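Local coordinates for protein putative non-ribosomal peptide synthetase (Actinomadura parvosata subsp. kistnae, PDB 6M7L) that is a condensation-family domain of a non-ribosomal peptide synthetase that probably takes part in assembling a peptide natural product, at residues A[213-218]-A[320-325]; A[196-201]-A[350-355]; A[273-278]-A[329-334]; A[260-265]-A[422-427]; A[188-193]-A[303-308]. One frame throughout, in Å; residues are numbered along the deposited sequence.

Contact 1 of 5, residues A[213-218]-A[320-325]; sequences EFWRDR and ALPVDL
Trp-215 points the rim of its six-membered ring at strand 320-324, so that this indole meets Ala-320 edge-on instead of lying against it. The carbonyl O of Ala-320 lies near the indole plane, 3.4 Å from Trp-215 CZ3, and the methyl of Ala-320 is reached by the same CZ3 (4.1 Å to CB). Trp-215 and Pro-322 cross at about a right angle, with CZ3 4.1 Å from Pro-322 CD. Arg-218 also crosses Pro-322 at about a right angle; its CG sits 3.5 Å from Pro-322 CG. Bends at chi2 (57°) and chi3 (78°) turn the rest of the arginine aside, and NH1 forms a salt bridge with Asp-344. One face of the Trp-215 indole carries Phe-214 CE2, 3.7 Å above its plane, while NE1 donates to the carbonyl O of His-348. An alanine in place of Trp-215 would probably open a gap beside Ala-320 and Pro-322 and leave the His-348 carbonyl without this donor. The helix segment runs obliquely over the strand, its axis 10.4 Å away and inclined by 39°, as in helix-on-sheet packing: the end of helix 207-218 rests on the two-stranded antiparallel sheet formed by 292-299 and 317-324.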
# COMPACT_ATOMS: atom_id res chain seq x y z
N GLU A 213 -15.72 -15.13 31.93
CA GLU A 213 -16.93 -15.91 32.16
C GLU A 213 -17.66 -16.20 30.86
O GLU A 213 -18.25 -17.27 30.70
CB GLU A 213 -17.85 -15.18 33.14
CG GLU A 213 -17.35 -15.18 34.57
CD GLU A 213 -17.19 -16.57 35.13
OE1 GLU A 213 -16.04 -16.96 35.46
OE2 GLU A 213 -18.20 -17.30 35.23
N PHE A 214 -17.62 -15.26 29.91
CA PHE A 214 -18.32 -15.45 28.64
C PHE A 214 -17.77 -16.65 27.89
O PHE A 214 -18.53 -17.49 27.39
CB PHE A 214 -18.21 -14.19 27.79
CG PHE A 214 -18.63 -14.39 26.36
CD1 PHE A 214 -19.97 -14.36 26.00
CD2 PHE A 214 -17.68 -14.61 25.37
CE1 PHE A 214 -20.35 -14.54 24.68
CE2 PHE A 214 -18.06 -14.80 24.05
CZ PHE A 214 -19.40 -14.77 23.71
N TRP A 215 -16.44 -16.76 27.80
CA TRP A 215 -15.83 -17.83 27.02
C TRP A 215 -15.90 -19.18 27.73
O TRP A 215 -15.96 -20.22 27.06
CB TRP A 215 -14.38 -17.48 26.69
CG TRP A 215 -14.26 -16.42 25.66
CD1 TRP A 215 -13.83 -15.14 25.85
CD2 TRP A 215 -14.60 -16.53 24.27
NE1 TRP A 215 -13.86 -14.45 24.66
CE2 TRP A 215 -14.34 -15.28 23.68
CE3 TRP A 215 -15.10 -17.56 23.48
CZ2 TRP A 215 -14.55 -15.04 22.32
CZ3 TRP A 215 -15.31 -17.32 22.13
CH2 TRP A 215 -15.04 -16.07 21.57
N ARG A 216 -15.89 -19.20 29.06
CA ARG A 216 -16.08 -20.45 29.79
C ARG A 216 -17.43 -21.08 29.43
O ARG A 216 -17.49 -22.23 29.00
CB ARG A 216 -15.98 -20.22 31.29
CG ARG A 216 -14.60 -19.85 31.79
CD ARG A 216 -14.56 -19.81 33.31
NE ARG A 216 -13.24 -19.48 33.83
CZ ARG A 216 -12.25 -20.36 33.96
NH1 ARG A 216 -12.43 -21.62 33.61
NH2 ARG A 216 -11.08 -19.97 34.44
N ASP A 217 -18.51 -20.32 29.62
CA ASP A 217 -19.83 -20.81 29.26
C ASP A 217 -19.96 -21.04 27.76
O ASP A 217 -20.67 -21.96 27.33
CB ASP A 217 -20.90 -19.83 29.74
CG ASP A 217 -22.31 -20.40 29.63
OD1 ASP A 217 -22.46 -21.62 29.41
OD2 ASP A 217 -23.27 -19.61 29.78
N ARG A 218 -19.28 -20.23 26.95
CA ARG A 218 -19.34 -20.41 25.51
C ARG A 218 -18.68 -21.71 25.07
O ARG A 218 -19.14 -22.37 24.14
CB ARG A 218 -18.70 -19.21 24.80
CG ARG A 218 -18.95 -19.18 23.31
CD ARG A 218 -20.43 -19.17 23.02
NE ARG A 218 -21.02 -17.85 23.21
CZ ARG A 218 -22.32 -17.60 23.18
NH1 ARG A 218 -22.76 -16.36 23.35
NH2 ARG A 218 -23.18 -18.58 22.97
N ALA A 320 -11.98 -17.61 18.82
CA ALA A 320 -12.73 -18.86 18.69
C ALA A 320 -14.17 -18.55 18.34
O ALA A 320 -14.76 -17.58 18.83
CB ALA A 320 -12.66 -19.66 19.99
N LEU A 321 -14.76 -19.38 17.47
CA LEU A 321 -16.13 -19.20 17.00
C LEU A 321 -16.91 -20.51 17.18
O LEU A 321 -17.31 -21.14 16.19
CB LEU A 321 -16.15 -18.74 15.55
CG LEU A 321 -15.27 -17.54 15.21
CD1 LEU A 321 -15.29 -17.25 13.71
CD2 LEU A 321 -15.70 -16.32 16.00
N PRO A 322 -17.14 -20.93 18.42
CA PRO A 322 -17.84 -22.21 18.64
C PRO A 322 -19.29 -22.14 18.19
O PRO A 322 -20.03 -21.22 18.56
CB PRO A 322 -17.73 -22.41 20.16
CG PRO A 322 -17.61 -21.03 20.70
CD PRO A 322 -16.80 -20.27 19.69
N VAL A 323 -19.69 -23.11 17.38
CA VAL A 323 -21.05 -23.21 16.86
C VAL A 323 -21.64 -24.53 17.31
O VAL A 323 -21.01 -25.59 17.14
CB VAL A 323 -21.08 -23.08 15.33
CG1 VAL A 323 -22.44 -23.48 14.79
CG2 VAL A 323 -20.73 -21.66 14.91
N ASP A 324 -22.83 -24.48 17.89
CA ASP A 324 -23.54 -25.67 18.32
C ASP A 324 -24.46 -26.13 17.20
O ASP A 324 -25.36 -25.40 16.79
CB ASP A 324 -24.34 -25.40 19.59
CG ASP A 324 -24.95 -26.66 20.19
OD1 ASP A 324 -24.74 -27.76 19.62
OD2 ASP A 324 -25.62 -26.56 21.23
N LEU A 325 -24.21 -27.34 16.69
CA LEU A 325 -25.05 -27.95 15.67
C LEU A 325 -25.99 -28.99 16.25
O LEU A 325 -26.40 -29.93 15.56
CB LEU A 325 -24.18 -28.56 14.57
CG LEU A 325 -23.23 -27.56 13.91
CD1 LEU A 325 -22.38 -28.21 12.85
CD2 LEU A 325 -24.02 -26.40 13.33

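Contact 2 of 5, residues A[196-201]-A[350-355]; sequences ELLAGA and DLPFER
Leu-198 reaches Pro-352 through a chi1 of -148° and a chi2 of 94°, both well away from the staggered values; at this resolution the rotamer itself should not be pressed. The pair sets CD1 facing the proline ring, 3.6 Å from Pro-352 CD and 4.1 Å from Pro-352 CG. The same methyl lies 3.9 Å from the carbonyl O of Asp-350, so the closest atom pairs all involve one branch of the leucine. The evidence points to a small apolar touch: 118 Å² is buried over both sides, and the nearest CA atoms, those of Leu-198 and Leu-351, are 7.4 Å apart. Just ahead of the leucine, Leu-197 centres an inverse gamma turn, which bends the chain as it leaves helix 187-196. Pro-352 occupies the N-cap position of helix 353-360. The carboxylate of Asp-350 is engaged elsewhere, its OD1 accepting from Gln-211. Around the contact, helix 207-218 covers Leu-198 and Ala-201 through Ile-208, and helix 26-34 meets Pro-352 through Ala-26.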
# COMPACT_ATOMS: atom_id res chain seq x y z
N GLU A 196 -2.21 -4.05 32.47
CA GLU A 196 -3.12 -3.19 33.21
C GLU A 196 -4.57 -3.63 33.00
O GLU A 196 -5.12 -4.37 33.83
CB GLU A 196 -2.94 -1.73 32.79
CG GLU A 196 -3.19 -0.73 33.90
CD GLU A 196 -2.08 -0.74 34.94
OE1 GLU A 196 -2.21 -1.47 35.95
OE2 GLU A 196 -1.08 -0.01 34.76
N LEU A 197 -5.19 -3.18 31.91
CA LEU A 197 -6.58 -3.53 31.64
C LEU A 197 -6.71 -5.02 31.37
O LEU A 197 -6.93 -5.44 30.23
CB LEU A 197 -7.14 -2.69 30.48
CG LEU A 197 -7.18 -1.18 30.72
CD1 LEU A 197 -8.14 -0.49 29.75
CD2 LEU A 197 -7.54 -0.85 32.16
N LEU A 198 -6.58 -5.81 32.43
CA LEU A 198 -6.56 -7.27 32.42
C LEU A 198 -6.29 -7.73 33.85
O LEU A 198 -6.53 -8.89 34.20
CB LEU A 198 -5.48 -7.80 31.48
CG LEU A 198 -5.70 -9.13 30.76
CD1 LEU A 198 -6.30 -8.85 29.39
CD2 LEU A 198 -4.40 -9.91 30.64
N ALA A 199 -5.76 -6.81 34.66
CA ALA A 199 -5.45 -7.11 36.06
C ALA A 199 -6.70 -7.40 36.88
O ALA A 199 -6.60 -8.02 37.94
CB ALA A 199 -4.67 -5.96 36.68
N GLY A 200 -7.87 -6.96 36.42
CA GLY A 200 -9.11 -7.25 37.10
C GLY A 200 -9.68 -8.60 36.70
O GLY A 200 -10.90 -8.75 36.58
N ALA A 201 -8.80 -9.58 36.49
CA ALA A 201 -9.25 -10.91 36.12
C ALA A 201 -10.04 -11.56 37.25
O ALA A 201 -11.10 -12.16 37.01
CB ALA A 201 -8.06 -11.78 35.73
N ASP A 350 -11.26 -8.65 24.15
CA ASP A 350 -10.20 -8.00 24.91
C ASP A 350 -9.38 -8.98 25.72
O ASP A 350 -8.20 -8.73 25.98
CB ASP A 350 -10.80 -6.92 25.82
CG ASP A 350 -11.72 -5.98 25.08
OD1 ASP A 350 -12.95 -6.22 25.09
OD2 ASP A 350 -11.22 -5.01 24.47
N LEU A 351 -9.98 -10.09 26.13
CA LEU A 351 -9.22 -11.19 26.72
C LEU A 351 -8.38 -11.85 25.64
O LEU A 351 -8.93 -12.33 24.64
CB LEU A 351 -10.16 -12.20 27.36
CG LEU A 351 -9.54 -13.49 27.89
CD1 LEU A 351 -8.58 -13.20 29.03
CD2 LEU A 351 -10.62 -14.47 28.32
N PRO A 352 -7.05 -11.90 25.78
CA PRO A 352 -6.23 -12.49 24.72
C PRO A 352 -6.47 -13.99 24.61
O PRO A 352 -6.73 -14.68 25.61
CB PRO A 352 -4.79 -12.19 25.18
CG PRO A 352 -4.92 -11.12 26.21
CD PRO A 352 -6.24 -11.36 26.88
N PHE A 353 -6.38 -14.49 23.38
CA PHE A 353 -6.63 -15.90 23.13
C PHE A 353 -5.68 -16.78 23.93
O PHE A 353 -6.08 -17.82 24.47
CB PHE A 353 -6.51 -16.21 21.64
CG PHE A 353 -6.61 -17.67 21.32
CD1 PHE A 353 -7.83 -18.31 21.33
CD2 PHE A 353 -5.47 -18.41 21.01
CE1 PHE A 353 -7.93 -19.66 21.05
CE2 PHE A 353 -5.56 -19.75 20.72
CZ PHE A 353 -6.79 -20.38 20.73
N GLU A 354 -4.41 -16.39 24.02
CA GLU A 354 -3.43 -17.19 24.75
C GLU A 354 -3.74 -17.23 26.24
O GLU A 354 -3.48 -18.25 26.89
CB GLU A 354 -2.02 -16.66 24.50
CG GLU A 354 -1.53 -16.81 23.07
CD GLU A 354 -2.12 -15.78 22.12
OE1 GLU A 354 -2.94 -14.95 22.57
OE2 GLU A 354 -1.75 -15.80 20.93
N ARG A 355 -4.28 -16.15 26.80
CA ARG A 355 -4.68 -16.18 28.20
C ARG A 355 -5.92 -17.04 28.39
O ARG A 355 -6.00 -17.83 29.34
CB ARG A 355 -4.92 -14.77 28.72
CG ARG A 355 -5.30 -14.72 30.20
CD ARG A 355 -4.25 -15.39 31.07
NE ARG A 355 -4.77 -15.75 32.38
CZ ARG A 355 -4.04 -16.30 33.35
NH1 ARG A 355 -4.60 -16.59 34.52
NH2 ARG A 355 -2.75 -16.55 33.16

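Contact 3 of 5, residues A[273-278]-A[329-334]; sequences FTAVHA and PAFTEI
The Phe-331 ring brings its edge to helix 273-278, with the carbonyl O of Ala-275 in its plane, 3.7 Å from CE2. Ala-278 CB comes to the ring obliquely, likewise 3.7 Å from Phe-331 CE2. Elsewhere around the ring, Leu-261, Ala-264 and Pro-461 add apolar neighbours. This is helix-to-helix packing in the later part of the condensation fold: the first turn of helix 331-346 lies against helix 272-288, whose Phe-273 and Val-276 touch strand 374-380. The CA atoms of Ala-278 and Ile-334 are only 5.7 Å apart, a closeness consistent with alanine's small side chain on helix 272-288. All four touching residues are buried, and the 193 Å² covered is apolar in its side-chain contacts. Replacing Phe-331 by a serine would probably open a gap between the two helices, beside Ala-275 and Ala-278, and cost Leu-261 and Ala-264 their aromatic neighbour. Beside the ring, Ile-334 turns CG2 anti to its own backbone N, with CG1 at a chi1 of -61°, and this methyl rests 3.8 Å from Ala-278 CB and 3.9 Å from Ala-278 CA.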
# COMPACT_ATOMS: atom_id res chain seq x y z
N PHE A 273 -18.17 -14.44 5.09
CA PHE A 273 -17.49 -15.21 6.12
C PHE A 273 -18.46 -16.12 6.85
O PHE A 273 -18.17 -17.29 7.10
CB PHE A 273 -16.79 -14.26 7.11
CG PHE A 273 -15.98 -14.97 8.16
CD1 PHE A 273 -16.54 -15.33 9.37
CD2 PHE A 273 -14.64 -15.26 7.94
CE1 PHE A 273 -15.79 -15.98 10.34
CE2 PHE A 273 -13.88 -15.91 8.90
CZ PHE A 273 -14.46 -16.26 10.11
N THR A 274 -19.64 -15.59 7.20
CA THR A 274 -20.65 -16.41 7.88
C THR A 274 -21.11 -17.56 7.00
O THR A 274 -21.39 -18.66 7.49
CB THR A 274 -21.83 -15.54 8.30
OG1 THR A 274 -21.35 -14.37 8.99
CG2 THR A 274 -22.76 -16.31 9.22
N ALA A 275 -21.20 -17.33 5.69
CA ALA A 275 -21.64 -18.39 4.78
C ALA A 275 -20.61 -19.51 4.70
O ALA A 275 -20.97 -20.69 4.74
CB ALA A 275 -21.92 -17.81 3.40
N VAL A 276 -19.33 -19.16 4.58
CA VAL A 276 -18.29 -20.19 4.53
C VAL A 276 -18.09 -20.81 5.91
O VAL A 276 -17.81 -22.01 6.03
CB VAL A 276 -16.98 -19.59 3.98
CG1 VAL A 276 -15.89 -20.65 3.93
CG2 VAL A 276 -17.22 -19.00 2.60
N HIS A 277 -18.22 -20.01 6.97
CA HIS A 277 -18.15 -20.54 8.33
C HIS A 277 -19.19 -21.63 8.54
O HIS A 277 -18.88 -22.71 9.06
CB HIS A 277 -18.34 -19.39 9.33
CG HIS A 277 -18.25 -19.80 10.77
ND1 HIS A 277 -18.07 -21.11 11.17
CD2 HIS A 277 -18.32 -19.07 11.90
CE1 HIS A 277 -18.04 -21.16 12.49
NE2 HIS A 277 -18.19 -19.93 12.96
N ALA A 278 -20.43 -21.37 8.14
CA ALA A 278 -21.49 -22.36 8.30
C ALA A 278 -21.21 -23.61 7.48
O ALA A 278 -21.35 -24.73 7.96
CB ALA A 278 -22.84 -21.75 7.92
N PRO A 329 -29.81 -28.85 12.41
CA PRO A 329 -30.10 -27.54 11.81
C PRO A 329 -29.87 -27.54 10.31
O PRO A 329 -29.07 -28.31 9.77
CB PRO A 329 -29.10 -26.61 12.51
CG PRO A 329 -28.43 -27.44 13.59
CD PRO A 329 -28.54 -28.85 13.14
N ALA A 330 -30.60 -26.66 9.63
CA ALA A 330 -30.39 -26.43 8.21
C ALA A 330 -29.30 -25.38 8.01
O ALA A 330 -28.90 -24.68 8.94
CB ALA A 330 -31.69 -26.00 7.54
N PHE A 331 -28.82 -25.28 6.77
CA PHE A 331 -27.75 -24.33 6.46
C PHE A 331 -28.15 -22.91 6.84
O PHE A 331 -27.34 -22.17 7.41
CB PHE A 331 -27.38 -24.41 4.98
CG PHE A 331 -26.42 -23.34 4.55
CD1 PHE A 331 -26.85 -22.26 3.80
CD2 PHE A 331 -25.08 -23.41 4.91
CE1 PHE A 331 -25.96 -21.28 3.40
CE2 PHE A 331 -24.19 -22.43 4.52
CZ PHE A 331 -24.63 -21.36 3.76
N THR A 332 -29.39 -22.52 6.54
CA THR A 332 -29.88 -21.22 6.98
C THR A 332 -29.85 -21.10 8.49
O THR A 332 -29.48 -20.05 9.03
CB THR A 332 -31.29 -20.98 6.45
OG1 THR A 332 -32.13 -22.08 6.82
CG2 THR A 332 -31.29 -20.83 4.95
N GLU A 333 -30.22 -22.17 9.20
CA GLU A 333 -30.21 -22.13 10.65
C GLU A 333 -28.78 -22.15 11.19
O GLU A 333 -28.48 -21.47 12.18
CB GLU A 333 -31.01 -23.31 11.21
CG GLU A 333 -31.21 -23.28 12.71
CD GLU A 333 -32.15 -24.37 13.19
OE1 GLU A 333 -32.54 -25.22 12.36
OE2 GLU A 333 -32.49 -24.38 14.39
N ILE A 334 -27.89 -22.91 10.55
CA ILE A 334 -26.49 -22.90 10.95
C ILE A 334 -25.86 -21.55 10.64
O ILE A 334 -25.03 -21.05 11.40
CB ILE A 334 -25.74 -24.06 10.27
CG1 ILE A 334 -26.34 -25.39 10.70
CG2 ILE A 334 -24.25 -24.01 10.59
CD1 ILE A 334 -25.77 -26.59 9.98

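Contact 4 of 5, residues A[260-265]-A[422-427]; sequences RLLEAA and GDADGL
A single leucine, Leu-262, makes this apolar helix-to-strand contact, at the place where helix 255-267 passes the beginning of strand 424-434. It leans on backbone more than on side chain. Leu-262 CD2 lies 3.8 Å from the carbonyl O of Gly-422 and 3.9 Å from the amide N of Ala-424, and the one side-chain partner is the Ala-424 methyl, its CB 4.2 Å from Leu-262 CD2. With a chi1 of 169°, CG extends opposite the backbone N, and chi2 (59°) then directs CD2 to the peptides of residues 422 to 424. The CA atoms of Leu-262 and Ala-424 stand 7.0 Å apart, and the buried surface is 120 Å². The second segment runs from the end of a beta-hairpin connection into its second strand: strands 410-418 and 424-434 are antiparallel neighbours, with Gly-422 in the connection between them. Gly-422 has a positive phi (91°), where a side chain would crowd the preceding carbonyl, and its own carbonyl O accepts from Arg-418 NH2. Arg-418 also touches Leu-262. Ala-424 meets the helix again one turn earlier, against His-258 and Ala-259. Deeper in, Leu-261 and Leu-427 both pack on Met-272 of helix 272-288.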
# COMPACT_ATOMS: atom_id res chain seq x y z
N ARG A 260 -24.99 -17.46 -4.69
CA ARG A 260 -26.04 -18.05 -3.86
C ARG A 260 -25.68 -18.02 -2.38
O ARG A 260 -26.57 -17.87 -1.54
CB ARG A 260 -26.34 -19.47 -4.32
CG ARG A 260 -27.13 -19.54 -5.62
CD ARG A 260 -27.53 -20.97 -5.95
NE ARG A 260 -26.40 -21.77 -6.40
CZ ARG A 260 -25.94 -21.79 -7.64
NH1 ARG A 260 -26.52 -21.05 -8.58
NH2 ARG A 260 -24.90 -22.56 -7.96
N LEU A 261 -24.40 -18.16 -2.05
CA LEU A 261 -23.99 -18.05 -0.66
C LEU A 261 -24.09 -16.61 -0.17
O LEU A 261 -24.62 -16.35 0.92
CB LEU A 261 -22.56 -18.58 -0.49
CG LEU A 261 -22.40 -20.07 -0.78
CD1 LEU A 261 -20.94 -20.44 -0.83
CD2 LEU A 261 -23.13 -20.89 0.27
N LEU A 262 -23.59 -15.66 -0.96
CA LEU A 262 -23.77 -14.25 -0.65
C LEU A 262 -25.25 -13.91 -0.53
O LEU A 262 -25.65 -13.10 0.31
CB LEU A 262 -23.09 -13.39 -1.72
CG LEU A 262 -23.38 -11.89 -1.72
CD1 LEU A 262 -22.97 -11.25 -0.40
CD2 LEU A 262 -22.67 -11.22 -2.88
N GLU A 263 -26.08 -14.53 -1.38
CA GLU A 263 -27.52 -14.33 -1.30
C GLU A 263 -28.07 -14.84 0.03
O GLU A 263 -28.82 -14.13 0.71
CB GLU A 263 -28.19 -15.03 -2.48
CG GLU A 263 -29.68 -14.83 -2.62
CD GLU A 263 -30.20 -15.44 -3.91
OE1 GLU A 263 -29.47 -15.41 -4.92
OE2 GLU A 263 -31.34 -15.96 -3.91
N ALA A 264 -27.70 -16.07 0.41
CA ALA A 264 -28.17 -16.62 1.67
C ALA A 264 -27.56 -15.89 2.86
O ALA A 264 -28.22 -15.76 3.90
CB ALA A 264 -27.83 -18.11 1.74
N ALA A 265 -26.32 -15.41 2.74
CA ALA A 265 -25.71 -14.64 3.81
C ALA A 265 -26.50 -13.37 4.09
O ALA A 265 -26.86 -13.09 5.24
CB ALA A 265 -24.26 -14.31 3.47
N GLY A 422 -20.48 -4.92 -6.12
CA GLY A 422 -20.56 -5.74 -4.93
C GLY A 422 -21.11 -7.13 -5.15
O GLY A 422 -21.31 -7.86 -4.17
N ASP A 423 -21.37 -7.51 -6.40
CA ASP A 423 -21.88 -8.84 -6.69
C ASP A 423 -20.76 -9.86 -6.67
O ASP A 423 -19.58 -9.54 -6.86
CB ASP A 423 -22.58 -8.85 -8.06
CG ASP A 423 -23.76 -7.90 -8.11
OD1 ASP A 423 -24.45 -7.75 -7.08
OD2 ASP A 423 -23.99 -7.30 -9.18
N ALA A 424 -21.13 -11.12 -6.43
CA ALA A 424 -20.15 -12.19 -6.31
C ALA A 424 -19.41 -12.39 -7.62
O ALA A 424 -20.02 -12.47 -8.69
CB ALA A 424 -20.84 -13.48 -5.89
N ASP A 425 -18.08 -12.48 -7.54
CA ASP A 425 -17.23 -12.67 -8.70
C ASP A 425 -16.20 -13.76 -8.42
O ASP A 425 -15.02 -13.64 -8.77
CB ASP A 425 -16.55 -11.37 -9.10
CG ASP A 425 -16.01 -11.41 -10.52
OD1 ASP A 425 -16.74 -11.87 -11.42
OD2 ASP A 425 -14.86 -10.96 -10.73
N GLY A 426 -16.63 -14.84 -7.79
CA GLY A 426 -15.76 -15.97 -7.53
C GLY A 426 -15.16 -15.92 -6.13
O GLY A 426 -14.94 -14.86 -5.55
N LEU A 427 -14.91 -17.11 -5.58
CA LEU A 427 -14.28 -17.27 -4.27
C LEU A 427 -13.02 -18.10 -4.46
O LEU A 427 -13.10 -19.30 -4.72
CB LEU A 427 -15.24 -17.94 -3.28
CG LEU A 427 -14.99 -17.76 -1.79
CD1 LEU A 427 -15.09 -16.29 -1.41
CD2 LEU A 427 -15.97 -18.59 -0.97

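Contact 5 of 5, residues A[188-193]-A[303-308]; sequences ADYALW and EEQTGL
Apolar contact joins Tyr-190 to Leu-308. The two side chains cross at about a right angle, and both leucine methyls approach the ring at its CD1 and CE1 atoms: CD2 lies 4.0 Å from Tyr-190 CD1, and CD1 lies 4.2 Å from Tyr-190 CE1. A chi1 of -170° carries the tyrosine ring away from its helix towards segment 303-308. Amide-aromatic contact comes from Gln-305, extended beyond CG. Its OE1 is near the plane of the phenol, at the edge, 4.2 Å from Tyr-190 CE1, with ring and amide planes 37° apart. The NE2 end lies over one face of the Trp-193 indole, whose CH2 is 4.4 Å from Gln-305 OE1. Aromatic contacts also line the helix side: Trp-193 CE3 sits 3.9 Å above the Tyr-190 ring plane, offset toward its rim, and Phe-315 meets Tyr-190 edge-to-face while also touching Leu-308. Backbone geometry shapes the other side, where Gln-305 centres an inverse gamma turn and its carbonyl O accepts from Leu-308 N, at the 3-10 segment 306-308. Since no classical hydrogen bond or ion pair links the segments, the contact between them probably rests on dispersion, with at most weak amide-ring electrostatics.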
# COMPACT_ATOMS: atom_id res chain seq x y z
N ALA A 188 6.72 -2.05 24.48
CA ALA A 188 6.73 -2.05 25.94
C ALA A 188 5.49 -1.36 26.49
O ALA A 188 4.94 -1.79 27.51
CB ALA A 188 8.00 -1.38 26.46
N ASP A 189 5.03 -0.30 25.83
CA ASP A 189 3.79 0.34 26.24
C ASP A 189 2.60 -0.59 26.06
O ASP A 189 1.67 -0.58 26.86
CB ASP A 189 3.58 1.64 25.45
CG ASP A 189 4.65 2.67 25.74
OD1 ASP A 189 5.69 2.67 25.05
OD2 ASP A 189 4.44 3.49 26.66
N TYR A 190 2.62 -1.42 25.01
CA TYR A 190 1.52 -2.35 24.79
C TYR A 190 1.54 -3.48 25.81
O TYR A 190 0.48 -3.95 26.23
CB TYR A 190 1.57 -2.91 23.37
CG TYR A 190 0.33 -3.70 22.99
CD1 TYR A 190 -0.78 -3.06 22.47
CD2 TYR A 190 0.27 -5.07 23.17
CE1 TYR A 190 -1.92 -3.76 22.13
CE2 TYR A 190 -0.86 -5.79 22.84
CZ TYR A 190 -1.96 -5.13 22.32
OH TYR A 190 -3.09 -5.83 21.98
N ALA A 191 2.73 -3.92 26.22
CA ALA A 191 2.82 -4.99 27.21
C ALA A 191 2.30 -4.52 28.57
O ALA A 191 1.61 -5.26 29.26
CB ALA A 191 4.26 -5.48 27.32
N LEU A 192 2.64 -3.28 28.95
CA LEU A 192 2.11 -2.73 30.19
C LEU A 192 0.61 -2.48 30.09
O LEU A 192 -0.13 -2.74 31.05
CB LEU A 192 2.85 -1.43 30.54
CG LEU A 192 4.37 -1.51 30.67
CD1 LEU A 192 4.98 -0.12 30.65
CD2 LEU A 192 4.76 -2.24 31.93
N TRP A 193 0.15 -1.97 28.95
CA TRP A 193 -1.28 -1.77 28.75
C TRP A 193 -2.04 -3.08 28.87
O TRP A 193 -3.16 -3.11 29.38
CB TRP A 193 -1.54 -1.12 27.39
CG TRP A 193 -3.00 -1.05 27.01
CD1 TRP A 193 -3.88 -0.06 27.33
CD2 TRP A 193 -3.73 -2.02 26.25
NE1 TRP A 193 -5.12 -0.35 26.81
CE2 TRP A 193 -5.06 -1.55 26.14
CE3 TRP A 193 -3.40 -3.24 25.65
CZ2 TRP A 193 -6.05 -2.25 25.46
CZ3 TRP A 193 -4.39 -3.94 24.97
CH2 TRP A 193 -5.69 -3.44 24.88
N GLU A 303 -7.40 -2.13 14.46
CA GLU A 303 -7.32 -1.03 13.51
C GLU A 303 -7.78 0.29 14.11
O GLU A 303 -7.44 1.36 13.58
CB GLU A 303 -8.12 -1.34 12.25
CG GLU A 303 -9.60 -1.60 12.50
CD GLU A 303 -10.40 -1.71 11.21
OE1 GLU A 303 -9.84 -2.18 10.20
OE2 GLU A 303 -11.58 -1.31 11.22
N GLU A 304 -8.55 0.26 15.21
CA GLU A 304 -8.93 1.49 15.88
C GLU A 304 -7.72 2.16 16.53
O GLU A 304 -7.46 3.35 16.30
CB GLU A 304 -10.01 1.22 16.93
CG GLU A 304 -11.43 1.16 16.37
CD GLU A 304 -12.48 1.23 17.46
OE1 GLU A 304 -12.11 1.47 18.63
OE2 GLU A 304 -13.68 1.03 17.16
N GLN A 305 -6.97 1.41 17.34
CA GLN A 305 -5.74 1.93 17.92
C GLN A 305 -4.76 2.30 16.81
O GLN A 305 -3.95 1.47 16.38
CB GLN A 305 -5.11 0.91 18.88
CG GLN A 305 -5.96 0.59 20.11
CD GLN A 305 -5.24 -0.31 21.09
OE1 GLN A 305 -5.24 -1.54 20.95
NE2 GLN A 305 -4.62 0.29 22.10
N THR A 306 -4.83 3.55 16.35
CA THR A 306 -4.04 3.98 15.20
C THR A 306 -2.54 4.02 15.50
O THR A 306 -1.74 4.00 14.57
CB THR A 306 -4.50 5.35 14.72
OG1 THR A 306 -3.76 5.74 13.57
CG2 THR A 306 -4.31 6.39 15.82
N GLY A 307 -2.15 4.09 16.78
CA GLY A 307 -0.74 4.11 17.12
C GLY A 307 -0.01 2.82 16.81
O GLY A 307 1.21 2.84 16.69
N LEU A 308 -0.74 1.71 16.69
CA LEU A 308 -0.14 0.43 16.35
C LEU A 308 0.14 0.29 14.86
O LEU A 308 0.81 -0.68 14.47
CB LEU A 308 -1.05 -0.71 16.82
CG LEU A 308 -1.55 -0.67 18.26
CD1 LEU A 308 -2.56 -1.77 18.51
CD2 LEU A 308 -0.39 -0.77 19.24

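How the contacts relate
Read from the N terminus, the first segments come in the order contact 5, 2, 1, 4, 3, and the loops close in the order 5, 1, 3, 2, 4. Contact 5 therefore crosses all the others, joining helix 187-196 to the loop before strand 317-324. Contact 2 encloses contacts 1 and 3, whereas contact 4 encloses contact 3 and crosses contacts 1 and 2; contacts 1 and 3 also cross. Contacts 1 and 3 touch through Leu-325 and Ile-334, and contacts 3 and 4 through Val-276 and Leu-427, forming a continuous line from helix 207-218 to strand 424-434. Contacts 1 and 2 meet where Trp-215 packs on Leu-351.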